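Long-range contact in RNA-dependent RNA Polymerase (Bombyx mori cytoplasmic polyhedrosis virus, PDB 6TZ0), which synthesises viral RNA from an RNA template, serving both transcription of plus strands and replication of the double-stranded genome: residues L832-R841 / Y900-I909. Residues are numbered along the deposited sequence; the frame is centred on the assembly and turned at random.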
loop_
_atom_site.group_PDB
_atom_site.type_symbol
_atom_site.label_atom_id
_atom_site.label_comp_id
_atom_site.label_asym_id
_atom_site.label_seq_id
_atom_site.Cartn_x
_atom_site.Cartn_y
_atom_site.Cartn_z
ATOM N N LEU A 832 0.252 30.259 -25.659
ATOM C CA LEU A 832 -0.452 29.498 -26.673
ATOM C C LEU A 832 -1.846 30.074 -26.910
ATOM O O LEU A 832 -2.437 30.669 -26.006
ATOM C CB LEU A 832 -0.513 28.027 -26.261
ATOM C CG LEU A 832 -0.944 27.606 -24.853
ATOM C CD1 LEU A 832 -2.449 27.436 -24.696
ATOM C CD2 LEU A 832 -0.217 26.328 -24.480
ATOM N N PRO A 833 -2.370 29.962 -28.130
ATOM C CA PRO A 833 -3.722 30.462 -28.392
ATOM C C PRO A 833 -4.774 29.568 -27.758
ATOM O O PRO A 833 -4.511 28.431 -27.366
ATOM C CB PRO A 833 -3.820 30.437 -29.919
ATOM C CG PRO A 833 -2.868 29.381 -30.331
ATOM C CD PRO A 833 -1.732 29.459 -29.360
ATOM N N LEU A 834 -5.995 30.104 -27.666
ATOM C CA LEU A 834 -7.082 29.337 -27.071
ATOM C C LEU A 834 -7.565 28.209 -27.968
ATOM O O LEU A 834 -8.273 27.322 -27.488
ATOM C CB LEU A 834 -8.270 30.230 -26.725
ATOM C CG LEU A 834 -8.131 31.218 -25.582
ATOM C CD1 LEU A 834 -9.440 31.936 -25.403
ATOM C CD2 LEU A 834 -7.748 30.490 -24.333
ATOM N N ALA A 835 -7.200 28.213 -29.251
ATOM C CA ALA A 835 -7.578 27.113 -30.127
ATOM C C ALA A 835 -6.816 25.834 -29.815
ATOM O O ALA A 835 -7.237 24.763 -30.252
ATOM C CB ALA A 835 -7.363 27.501 -31.587
ATOM N N TRP A 836 -5.719 25.923 -29.060
ATOM C CA TRP A 836 -4.970 24.735 -28.666
ATOM C C TRP A 836 -5.752 23.869 -27.687
ATOM O O TRP A 836 -5.498 22.663 -27.589
ATOM C CB TRP A 836 -3.637 25.153 -28.045
ATOM C CG TRP A 836 -2.767 24.009 -27.692
ATOM C CD1 TRP A 836 -1.998 23.270 -28.537
ATOM C CD2 TRP A 836 -2.657 23.397 -26.409
ATOM N NE1 TRP A 836 -1.368 22.268 -27.846
ATOM C CE2 TRP A 836 -1.766 22.320 -26.536
ATOM C CE3 TRP A 836 -3.223 23.661 -25.160
ATOM C CZ2 TRP A 836 -1.417 21.514 -25.461
ATOM C CZ3 TRP A 836 -2.874 22.868 -24.098
ATOM C CH2 TRP A 836 -1.980 21.806 -24.252
ATOM N N LEU A 837 -6.714 24.454 -26.969
ATOM C CA LEU A 837 -7.521 23.702 -26.015
ATOM C C LEU A 837 -8.415 22.662 -26.675
ATOM O O LEU A 837 -8.849 21.726 -26.004
ATOM C CB LEU A 837 -8.395 24.652 -25.197
ATOM C CG LEU A 837 -7.710 25.566 -24.189
ATOM C CD1 LEU A 837 -8.702 26.557 -23.616
ATOM C CD2 LEU A 837 -7.114 24.734 -23.088
ATOM N N PHE A 838 -8.688 22.780 -27.969
ATOM C CA PHE A 838 -9.727 21.971 -28.584
ATOM C C PHE A 838 -9.180 21.053 -29.664
ATOM O O PHE A 838 -9.925 20.651 -30.560
ATOM C CB PHE A 838 -10.804 22.888 -29.156
ATOM C CG PHE A 838 -11.245 23.953 -28.199
ATOM C CD1 PHE A 838 -12.018 23.645 -27.099
ATOM C CD2 PHE A 838 -10.894 25.271 -28.415
ATOM C CE1 PHE A 838 -12.418 24.635 -26.221
ATOM C CE2 PHE A 838 -11.298 26.262 -27.545
ATOM C CZ PHE A 838 -12.064 25.942 -26.450
ATOM N N MET A 839 -7.908 20.700 -29.597
ATOM C CA MET A 839 -7.244 20.061 -30.715
ATOM C C MET A 839 -6.850 18.622 -30.423
ATOM O O MET A 839 -6.722 18.225 -29.261
ATOM C CB MET A 839 -6.008 20.876 -31.117
ATOM C CG MET A 839 -6.341 22.116 -31.926
ATOM S SD MET A 839 -6.963 21.726 -33.579
ATOM C CE MET A 839 -8.736 21.942 -33.421
ATOM N N PRO A 840 -6.708 17.796 -31.463
ATOM C CA PRO A 840 -6.092 16.477 -31.279
ATOM C C PRO A 840 -4.650 16.625 -30.829
ATOM O O PRO A 840 -3.877 17.383 -31.420
ATOM C CB PRO A 840 -6.184 15.847 -32.672
ATOM C CG PRO A 840 -7.277 16.553 -33.325
ATOM C CD PRO A 840 -7.242 17.952 -32.824
ATOM N N ARG A 841 -4.317 15.925 -29.742
ATOM C CA ARG A 841 -3.060 15.992 -28.999
ATOM C C ARG A 841 -2.786 17.374 -28.415
ATOM O O ARG A 841 -1.661 17.647 -27.992
ATOM C CB ARG A 841 -1.864 15.531 -29.845
ATOM C CG ARG A 841 -1.939 14.078 -30.257
ATOM C CD ARG A 841 -0.808 13.711 -31.192
ATOM N NE ARG A 841 0.494 13.826 -30.548
ATOM C CZ ARG A 841 1.068 12.856 -29.847
ATOM N NH1 ARG A 841 2.258 13.050 -29.296
ATOM N NH2 ARG A 841 0.452 11.690 -29.695
ATOM N N TYR A 900 -9.424 32.289 -36.590
ATOM C CA TYR A 900 -9.620 31.797 -35.234
ATOM C C TYR A 900 -8.328 31.327 -34.583
ATOM O O TYR A 900 -8.310 31.112 -33.369
ATOM C CB TYR A 900 -10.617 30.639 -35.200
ATOM C CG TYR A 900 -12.071 30.997 -35.369
ATOM C CD1 TYR A 900 -12.791 31.545 -34.323
ATOM C CD2 TYR A 900 -12.738 30.725 -36.552
ATOM C CE1 TYR A 900 -14.126 31.854 -34.466
ATOM C CE2 TYR A 900 -14.073 31.030 -36.702
ATOM C CZ TYR A 900 -14.760 31.588 -35.659
ATOM O OH TYR A 900 -16.088 31.890 -35.816
ATOM N N GLY A 901 -7.264 31.136 -35.351
ATOM C CA GLY A 901 -5.997 30.749 -34.769
ATOM C C GLY A 901 -5.814 29.267 -34.556
ATOM O O GLY A 901 -5.033 28.869 -33.687
ATOM N N PHE A 902 -6.521 28.432 -35.319
ATOM C CA PHE A 902 -6.304 26.991 -35.243
ATOM C C PHE A 902 -4.974 26.593 -35.861
ATOM O O PHE A 902 -4.354 25.614 -35.429
ATOM C CB PHE A 902 -7.436 26.245 -35.945
ATOM C CG PHE A 902 -8.741 26.260 -35.202
ATOM C CD1 PHE A 902 -8.957 25.392 -34.155
ATOM C CD2 PHE A 902 -9.757 27.120 -35.567
ATOM C CE1 PHE A 902 -10.153 25.384 -33.475
ATOM C CE2 PHE A 902 -10.962 27.110 -34.892
ATOM C CZ PHE A 902 -11.155 26.244 -33.844
ATOM N N THR A 903 -4.522 27.343 -36.867
ATOM C CA THR A 903 -3.310 26.978 -37.584
ATOM C C THR A 903 -2.058 27.223 -36.753
ATOM O O THR A 903 -1.075 26.494 -36.904
ATOM C CB THR A 903 -3.255 27.722 -38.919
ATOM O OG1 THR A 903 -2.052 27.380 -39.616
ATOM C CG2 THR A 903 -3.332 29.211 -38.722
ATOM N N GLY A 904 -2.090 28.195 -35.838
ATOM C CA GLY A 904 -0.985 28.355 -34.912
ATOM C C GLY A 904 -0.908 27.216 -33.915
ATOM O O GLY A 904 0.182 26.753 -33.573
ATOM N N ALA A 905 -2.066 26.728 -33.465
ATOM C CA ALA A 905 -2.096 25.587 -32.558
ATOM C C ALA A 905 -1.613 24.318 -33.247
ATOM O O ALA A 905 -0.874 23.522 -32.652
ATOM C CB ALA A 905 -3.509 25.393 -32.021
ATOM N N LEU A 906 -1.995 24.126 -34.510
ATOM C CA LEU A 906 -1.553 22.941 -35.235
ATOM C C LEU A 906 -0.082 23.029 -35.617
ATOM O O LEU A 906 0.619 22.014 -35.593
ATOM C CB LEU A 906 -2.432 22.728 -36.462
ATOM C CG LEU A 906 -3.850 22.323 -36.049
ATOM C CD1 LEU A 906 -4.787 22.287 -37.232
ATOM C CD2 LEU A 906 -3.821 20.974 -35.352
ATOM N N LEU A 907 0.410 24.231 -35.926
ATOM C CA LEU A 907 1.837 24.443 -36.140
ATOM C C LEU A 907 2.632 24.197 -34.864
ATOM O O LEU A 907 3.730 23.634 -34.911
ATOM C CB LEU A 907 2.045 25.864 -36.666
ATOM C CG LEU A 907 3.378 26.446 -37.126
ATOM C CD1 LEU A 907 3.114 27.357 -38.292
ATOM C CD2 LEU A 907 3.977 27.264 -36.009
ATOM N N LEU A 908 2.077 24.588 -33.717
ATOM C CA LEU A 908 2.733 24.360 -32.435
ATOM C C LEU A 908 2.800 22.878 -32.093
ATOM O O LEU A 908 3.844 22.389 -31.650
ATOM C CB LEU A 908 1.999 25.150 -31.350
ATOM C CG LEU A 908 2.441 25.129 -29.889
ATOM C CD1 LEU A 908 2.247 26.501 -29.304
ATOM C CD2 LEU A 908 1.580 24.149 -29.117
ATOM N N ILE A 909 1.698 22.147 -32.280
ATOM C CA ILE A 909 1.722 20.717 -31.987
ATOM C C ILE A 909 2.516 19.949 -33.045
ATOM O O ILE A 909 3.037 18.864 -32.761
ATOM C CB ILE A 909 0.278 20.189 -31.810
ATOM C CG1 ILE A 909 0.270 18.820 -31.134
ATOM C CG2 ILE A 909 -0.447 20.083 -33.128
ATOM C CD1 ILE A 909 0.853 18.833 -29.748
#
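The small side chain of A905 lets two backbones come unusually close: the CA atoms of W836 and A905 lie 4.9 Å apart, where the 3-10 turn 834-837 settles on the helix that starts at F902. The methyl CB of A905 packs 3.7 Å from both CA and N of W836, on the side of the turn facing the helix. One residue earlier, A835, its CA 5.3 Å from that of F902, sets CB over one face of the F902 ring, a CH-pi contact 28° off the ring normal. M839 reaches the same ring: bent at chi2 and chi3, its chain carries CE to 3.5 Å from F902 CD1 on an oblique approach, while SD lies against L906 CD2. Farther along the helix, L908 meets the W836 indole, whose CG is anti to the backbone N (chi1 -176°); CD2 touches NE1 and CD1, the side chains crossing at about a right angle. I909 ends the contact alongside R841, CG1 4.1 Å from R841 CB. This is apolar packing of a loop on a helix. At the other end, G901, with positive phi, closes helix 894-899 in a Schellman motif and carries the chain into helix 902-911; P833 CG rests near its carbonyl. F850, later in the same loop, meets F902 edge-to-face. L834 and L837 face helix 774-786 and L834 also meets helix 20-35, so the loop following strand 827-831 is packed between those helices and helix 902-911.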